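Local coordinates for glycine oxidase (Bacillus cereus ATCC 14579, PDB 7CYX), which probably oxidises glycine with O2 and water to glyoxylate, hydrogen peroxide and ammonium, using a bound FAD, in the pathway to thiamine diphosphate, at residues G208-T213 against T225-G230; E314-G319 against T331-N336. One frame throughout, in Å; residues are numbered along the deposited sequence.

Contact 1. Residues G208-T213 against T225-G230; sequences GGSWST and TYPVKG. With FAD (flavin-adenine dinucleotide), chain C.
The loop after strand 203-206 of the FAD-binding sheet meets the start of strand 225-236, in the eight-stranded sheet, where T225 reaches into the turn G208-T213, and the joint illustrates how a single threonine can hold a loop by both its side chain and its backbone. The T225 hydroxyl donates to the backbone carbonyl of G209, OG1 to O 2.8 Å, tilted from the carbonyl plane at a C=O...donor angle of 138°. It gets there because OG1 stands between the T225 backbone N and the carbonyl carbon (chi1 59°). The same G209 oxygen also takes the amide of S212, N to O 3.2 Å, so one donor from within the turn and one from the strand hold it. T225 donates again, through its backbone: T225 N to T213 OG1 is 2.9 Å, with an N-H...O angle of 146°.

The turn belongs to the Rossmann-type part of the fold, and its other side serves the cofactor. The backbone of G209, a glycine at positive phi, itself lies against the cofactor, with G209 N 3.4 Å from FAD C5B. W211 lays CB 3.6 Å from FAD N7A, while FAD O2A lies at the indole edge, in the plane of the ring; K35 makes a cation-pi contact with that indole.

Toward the strand, S210 sets OG alongside the ring of P227, 3.4 Å from P227 CA. This is packing, since the S210 hydroxyl is hydrogen-bonded to L307 O of the adjacent strand 299-311.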
# COMPACT_ATOMS: atom_id res chain seq x y z
N GLY A 208 22.33 -8.55 8.54
CA GLY A 208 22.92 -7.47 7.73
C GLY A 208 22.95 -7.78 6.23
O GLY A 208 23.72 -7.17 5.48
N GLY A 209 22.07 -8.66 5.78
CA GLY A 209 22.06 -9.17 4.41
C GLY A 209 23.46 -9.33 3.84
O GLY A 209 24.33 -9.90 4.48
N SER A 210 23.66 -8.73 2.65
CA SER A 210 24.91 -8.75 1.87
C SER A 210 26.13 -8.21 2.63
O SER A 210 27.24 -8.38 2.15
CB SER A 210 24.73 -7.99 0.58
OG SER A 210 23.89 -8.69 -0.32
N TRP A 211 25.95 -7.55 3.77
CA TRP A 211 27.02 -6.82 4.50
C TRP A 211 27.41 -7.53 5.81
O TRP A 211 28.17 -6.98 6.63
CB TRP A 211 26.55 -5.39 4.81
CG TRP A 211 26.34 -4.52 3.60
CD1 TRP A 211 27.24 -3.65 3.07
CD2 TRP A 211 25.16 -4.44 2.78
NE1 TRP A 211 26.72 -3.04 1.96
CE2 TRP A 211 25.44 -3.49 1.76
CE3 TRP A 211 23.90 -5.06 2.78
CZ2 TRP A 211 24.51 -3.17 0.77
CZ3 TRP A 211 22.99 -4.73 1.80
CH2 TRP A 211 23.29 -3.80 0.81
N SER A 212 26.86 -8.73 6.05
CA SER A 212 27.02 -9.40 7.34
C SER A 212 28.46 -9.92 7.57
O SER A 212 28.79 -10.21 8.70
CB SER A 212 26.04 -10.55 7.50
OG SER A 212 24.70 -10.08 7.51
N THR A 213 29.28 -10.04 6.52
CA THR A 213 30.54 -10.79 6.61
C THR A 213 31.39 -10.40 7.83
O THR A 213 31.78 -11.28 8.59
CB THR A 213 31.34 -10.69 5.30
OG1 THR A 213 30.60 -11.40 4.31
CG2 THR A 213 32.73 -11.29 5.42
N THR A 225 28.65 -13.45 3.78
CA THR A 225 27.66 -13.21 2.72
C THR A 225 28.26 -12.22 1.74
O THR A 225 29.13 -11.46 2.12
CB THR A 225 26.35 -12.66 3.28
OG1 THR A 225 26.64 -11.44 3.95
CG2 THR A 225 25.67 -13.61 4.25
N TYR A 226 27.81 -12.26 0.50
CA TYR A 226 28.28 -11.31 -0.53
C TYR A 226 27.08 -10.97 -1.41
O TYR A 226 26.16 -11.77 -1.49
CB TYR A 226 29.44 -11.88 -1.34
CG TYR A 226 29.17 -13.16 -2.08
CD1 TYR A 226 28.68 -13.15 -3.36
CD2 TYR A 226 29.40 -14.38 -1.49
CE1 TYR A 226 28.44 -14.33 -4.04
CE2 TYR A 226 29.15 -15.57 -2.15
CZ TYR A 226 28.67 -15.54 -3.44
OH TYR A 226 28.43 -16.71 -4.09
N PRO A 227 27.05 -9.78 -2.03
CA PRO A 227 25.94 -9.37 -2.89
C PRO A 227 25.92 -9.97 -4.31
O PRO A 227 26.91 -9.92 -5.03
CB PRO A 227 26.20 -7.86 -3.10
CG PRO A 227 27.71 -7.75 -3.02
CD PRO A 227 28.07 -8.72 -1.90
N VAL A 228 24.74 -10.44 -4.72
CA VAL A 228 24.54 -10.81 -6.10
C VAL A 228 23.53 -9.83 -6.69
O VAL A 228 22.35 -9.88 -6.38
CB VAL A 228 24.14 -12.29 -6.22
CG1 VAL A 228 23.87 -12.68 -7.66
CG2 VAL A 228 25.21 -13.20 -5.60
N LYS A 229 24.05 -8.88 -7.47
CA LYS A 229 23.29 -7.74 -7.92
C LYS A 229 22.22 -8.27 -8.88
O LYS A 229 22.47 -9.17 -9.63
CB LYS A 229 24.21 -6.70 -8.57
CG LYS A 229 23.55 -5.78 -9.59
CD LYS A 229 24.52 -4.78 -10.18
CE LYS A 229 23.85 -3.71 -11.02
NZ LYS A 229 24.83 -2.76 -11.60
N GLY A 230 21.01 -7.71 -8.78
CA GLY A 230 19.94 -8.03 -9.74
C GLY A 230 19.21 -6.78 -10.15
O GLY A 230 18.88 -5.96 -9.27
PA FAD C . 18.46 -6.76 3.29
O1A FAD C . 17.07 -6.45 2.90
O2A FAD C . 19.54 -6.30 2.36
O5B FAD C . 18.64 -6.22 4.76
C5B FAD C . 19.92 -6.03 5.27
C4B FAD C . 19.84 -4.70 5.98
O4B FAD C . 20.90 -4.64 6.91
C3B FAD C . 20.02 -3.53 5.04
O3B FAD C . 18.85 -2.69 5.18
C2B FAD C . 21.28 -2.81 5.50
O2B FAD C . 21.08 -1.39 5.56
C1B FAD C . 21.42 -3.30 6.91
N9A FAD C . 22.78 -3.34 7.44
C8A FAD C . 23.82 -4.01 6.90
N7A FAD C . 24.92 -3.85 7.65
C5A FAD C . 24.58 -3.11 8.71
C6A FAD C . 25.28 -2.59 9.88
N6A FAD C . 26.60 -2.88 10.00
N1A FAD C . 24.60 -1.81 10.76
C2A FAD C . 23.30 -1.53 10.56
N3A FAD C . 22.58 -1.98 9.50
C4A FAD C . 23.17 -2.76 8.57
N1 FAD C . 13.17 -13.43 -2.45
C2 FAD C . 12.04 -14.19 -2.51
O2 FAD C . 11.78 -14.87 -1.48
N3 FAD C . 11.23 -14.22 -3.60
C4 FAD C . 11.50 -13.44 -4.67
O4 FAD C . 10.77 -13.39 -5.69
C4X FAD C . 12.74 -12.61 -4.66
N5 FAD C . 13.09 -11.85 -5.70
C5X FAD C . 14.20 -11.09 -5.66
C6 FAD C . 14.52 -10.30 -6.74
C7 FAD C . 15.66 -9.52 -6.72
C7M FAD C . 16.02 -8.65 -7.92
C8 FAD C . 16.53 -9.51 -5.55
C8M FAD C . 17.78 -8.65 -5.49
C9 FAD C . 16.21 -10.29 -4.48
C9A FAD C . 15.08 -11.08 -4.47
N10 FAD C . 14.75 -11.86 -3.36
C10 FAD C . 13.58 -12.65 -3.45
C1' FAD C . 15.61 -12.00 -2.17
C2' FAD C . 15.35 -11.13 -0.98
O2' FAD C . 15.42 -9.76 -1.42
C3' FAD C . 16.45 -11.42 0.03
O3' FAD C . 16.77 -12.83 0.11
C4' FAD C . 16.04 -10.74 1.34
O4' FAD C . 15.63 -9.39 1.10
C5' FAD C . 17.17 -10.66 2.33
O5' FAD C . 16.73 -9.82 3.39
P FAD C . 17.78 -9.30 4.46
O1P FAD C . 18.70 -10.40 4.86
O2P FAD C . 17.01 -8.52 5.49
O3P FAD C . 18.67 -8.36 3.48

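Contact 2. Residues E314-G319 against T331-N336; sequences EAPYMG and TGHYRN. With FAD (flavin-adenine dinucleotide), chain C.
P316 points CB at the centre of one face of the H333 imidazole, 3.7 Å from its centroid and only 1° off the ring normal, a CH-pi contact. M318, its chain bent at chi2 and chi3, brings SD obliquely to the same ring, 3.6 Å from H333 NE2. Beside this pair the backbones join: Y317 N donates to T331 O at 2.9 Å, and T331 N returns a bond to Y317 O at 3.2 Å, making an antiparallel hydrogen-bonded pair. G332, at phi 103°, brings the chain close over P316, CA to CA 4.0 Å.

Second-shell partners fix the groups that touch. S344 of helix 341-352 is hydrogen-bonded to H333 NE2, setting the turn of the imidazole, while the Y317 hydroxyl bonds G224 O and its ring stacks on W223. From H333 to N336 the chain makes a type II' turn, closed by N336 N to H333 O at 3.0 Å. Within that turn, the carbonyl of Y334 accepts from the ribityl hydroxyl, FAD O3' to Y334 O 2.6 Å. A strand of the Rossmann-type sheet thus ends in a cofactor-binding turn, leading on to a helix, as in other FAD-dependent oxidoreductases of the DAO family.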
# COMPACT_ATOMS: atom_id res chain seq x y z
N GLU A 314 26.34 -21.45 1.07
CA GLU A 314 25.19 -21.66 0.15
C GLU A 314 23.87 -21.97 0.87
O GLU A 314 23.00 -22.60 0.29
CB GLU A 314 25.49 -22.76 -0.86
CG GLU A 314 26.46 -22.34 -1.92
CD GLU A 314 26.56 -23.42 -2.97
OE1 GLU A 314 26.95 -24.53 -2.62
OE2 GLU A 314 26.22 -23.14 -4.12
N ALA A 315 23.75 -21.48 2.09
CA ALA A 315 22.56 -21.67 2.94
C ALA A 315 22.64 -20.58 3.99
O ALA A 315 23.72 -20.29 4.44
CB ALA A 315 22.61 -23.03 3.56
N PRO A 316 21.52 -19.99 4.43
CA PRO A 316 21.59 -18.94 5.42
C PRO A 316 22.09 -19.44 6.77
O PRO A 316 21.86 -20.56 7.11
CB PRO A 316 20.12 -18.52 5.55
CG PRO A 316 19.36 -19.74 5.16
CD PRO A 316 20.17 -20.34 4.04
N TYR A 317 22.78 -18.57 7.49
CA TYR A 317 23.24 -18.91 8.85
C TYR A 317 22.15 -18.46 9.80
O TYR A 317 21.85 -17.29 9.84
CB TYR A 317 24.53 -18.17 9.18
CG TYR A 317 25.57 -18.19 8.10
CD1 TYR A 317 25.60 -17.20 7.15
CD2 TYR A 317 26.55 -19.17 8.04
CE1 TYR A 317 26.56 -17.18 6.16
CE2 TYR A 317 27.51 -19.17 7.06
CZ TYR A 317 27.52 -18.17 6.11
OH TYR A 317 28.46 -18.12 5.13
N MET A 318 21.52 -19.42 10.47
CA MET A 318 20.44 -19.15 11.44
C MET A 318 20.79 -19.88 12.73
O MET A 318 20.57 -21.08 12.80
CB MET A 318 19.12 -19.68 10.90
CG MET A 318 18.89 -19.34 9.46
SD MET A 318 17.19 -18.90 9.19
CE MET A 318 16.58 -20.44 8.51
N GLY A 319 21.31 -19.16 13.72
CA GLY A 319 21.76 -19.84 14.93
C GLY A 319 22.49 -18.97 15.93
O GLY A 319 22.73 -17.78 15.73
N THR A 331 21.25 -14.49 8.31
CA THR A 331 21.48 -13.88 6.99
C THR A 331 22.06 -14.91 6.03
O THR A 331 22.60 -15.90 6.45
CB THR A 331 22.51 -12.74 6.99
OG1 THR A 331 23.40 -13.01 8.08
CG2 THR A 331 21.88 -11.37 7.14
N GLY A 332 21.94 -14.61 4.73
CA GLY A 332 22.44 -15.43 3.66
C GLY A 332 21.33 -16.21 2.99
O GLY A 332 21.56 -17.33 2.57
N HIS A 333 20.14 -15.59 2.87
CA HIS A 333 18.94 -16.24 2.35
C HIS A 333 18.90 -16.15 0.83
O HIS A 333 18.01 -16.75 0.18
CB HIS A 333 17.68 -15.60 2.97
CG HIS A 333 17.50 -15.88 4.43
ND1 HIS A 333 18.18 -15.18 5.38
CD2 HIS A 333 16.71 -16.77 5.08
CE1 HIS A 333 17.80 -15.59 6.59
NE2 HIS A 333 16.91 -16.59 6.43
N TYR A 334 19.81 -15.36 0.26
CA TYR A 334 20.04 -15.32 -1.18
C TYR A 334 18.73 -15.01 -1.90
O TYR A 334 18.26 -13.92 -1.79
CB TYR A 334 20.72 -16.61 -1.63
CG TYR A 334 21.17 -16.60 -3.06
CD1 TYR A 334 21.66 -15.45 -3.65
CD2 TYR A 334 21.15 -17.76 -3.82
CE1 TYR A 334 22.11 -15.43 -4.96
CE2 TYR A 334 21.58 -17.75 -5.14
CZ TYR A 334 22.08 -16.58 -5.70
OH TYR A 334 22.53 -16.55 -6.99
N ARG A 335 18.14 -15.99 -2.58
CA ARG A 335 17.06 -15.76 -3.49
C ARG A 335 15.68 -16.04 -2.84
O ARG A 335 14.65 -15.99 -3.52
CB ARG A 335 17.23 -16.67 -4.72
CG ARG A 335 18.24 -16.19 -5.74
CD ARG A 335 18.32 -17.08 -6.97
NE ARG A 335 17.07 -17.16 -7.72
CZ ARG A 335 16.20 -18.18 -7.67
NH1 ARG A 335 16.48 -19.27 -6.97
NH2 ARG A 335 15.05 -18.10 -8.32
N ASN A 336 15.63 -16.38 -1.55
CA ASN A 336 14.40 -16.90 -0.97
C ASN A 336 14.15 -16.32 0.44
O ASN A 336 13.49 -16.94 1.25
CB ASN A 336 14.43 -18.43 -0.89
CG ASN A 336 14.51 -19.09 -2.25
OD1 ASN A 336 13.51 -19.18 -2.97
ND2 ASN A 336 15.70 -19.56 -2.61
PA FAD C . 18.46 -6.76 3.29
O1A FAD C . 17.07 -6.45 2.90
O2A FAD C . 19.54 -6.30 2.36
O5B FAD C . 18.64 -6.22 4.76
C5B FAD C . 19.92 -6.03 5.27
C4B FAD C . 19.84 -4.70 5.98
O4B FAD C . 20.90 -4.64 6.91
C3B FAD C . 20.02 -3.53 5.04
O3B FAD C . 18.85 -2.69 5.18
C2B FAD C . 21.28 -2.81 5.50
O2B FAD C . 21.08 -1.39 5.56
C1B FAD C . 21.42 -3.30 6.91
N9A FAD C . 22.78 -3.34 7.44
C8A FAD C . 23.82 -4.01 6.90
N7A FAD C . 24.92 -3.85 7.65
C5A FAD C . 24.58 -3.11 8.71
C6A FAD C . 25.28 -2.59 9.88
N6A FAD C . 26.60 -2.88 10.00
N1A FAD C . 24.60 -1.81 10.76
C2A FAD C . 23.30 -1.53 10.56
N3A FAD C . 22.58 -1.98 9.50
C4A FAD C . 23.17 -2.76 8.57
N1 FAD C . 13.17 -13.43 -2.45
C2 FAD C . 12.04 -14.19 -2.51
O2 FAD C . 11.78 -14.87 -1.48
N3 FAD C . 11.23 -14.22 -3.60
C4 FAD C . 11.50 -13.44 -4.67
O4 FAD C . 10.77 -13.39 -5.69
C4X FAD C . 12.74 -12.61 -4.66
N5 FAD C . 13.09 -11.85 -5.70
C5X FAD C . 14.20 -11.09 -5.66
C6 FAD C . 14.52 -10.30 -6.74
C7 FAD C . 15.66 -9.52 -6.72
C7M FAD C . 16.02 -8.65 -7.92
C8 FAD C . 16.53 -9.51 -5.55
C8M FAD C . 17.78 -8.65 -5.49
C9 FAD C . 16.21 -10.29 -4.48
C9A FAD C . 15.08 -11.08 -4.47
N10 FAD C . 14.75 -11.86 -3.36
C10 FAD C . 13.58 -12.65 -3.45
C1' FAD C . 15.61 -12.00 -2.17
C2' FAD C . 15.35 -11.13 -0.98
O2' FAD C . 15.42 -9.76 -1.42
C3' FAD C . 16.45 -11.42 0.03
O3' FAD C . 16.77 -12.83 0.11
C4' FAD C . 16.04 -10.74 1.34
O4' FAD C . 15.63 -9.39 1.10
C5' FAD C . 17.17 -10.66 2.33
O5' FAD C . 16.73 -9.82 3.39
P FAD C . 17.78 -9.30 4.46
O1P FAD C . 18.70 -10.40 4.86
O2P FAD C . 17.01 -8.52 5.49
O3P FAD C . 18.67 -8.36 3.48

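Overall arrangement
From the N terminus the chain first builds strand 5-10 and the glycine-rich turn of the Rossmann-type fold, and much later returns to that sheet with strand 203-206. Contact 1 then closes a short loop that contains most of helix 213-216, and passes the chain into strand 225-236 of the second, eight-stranded sheet. Contact 2 follows in series, after strand 299-311 leaves that sheet; its loop contains most of strand 327-331, which lies beside 203-206. Neither loop encloses or crosses the other, yet the contacts touch: S212 OG and T331 OG1 are 3.3 Å apart, a probable hydrogen bond, and T225 CG2 packs on G332 CA. Contact 1 joins the two sheets, contact 2 stays with the FAD-binding sheet, and both touch the cofactor.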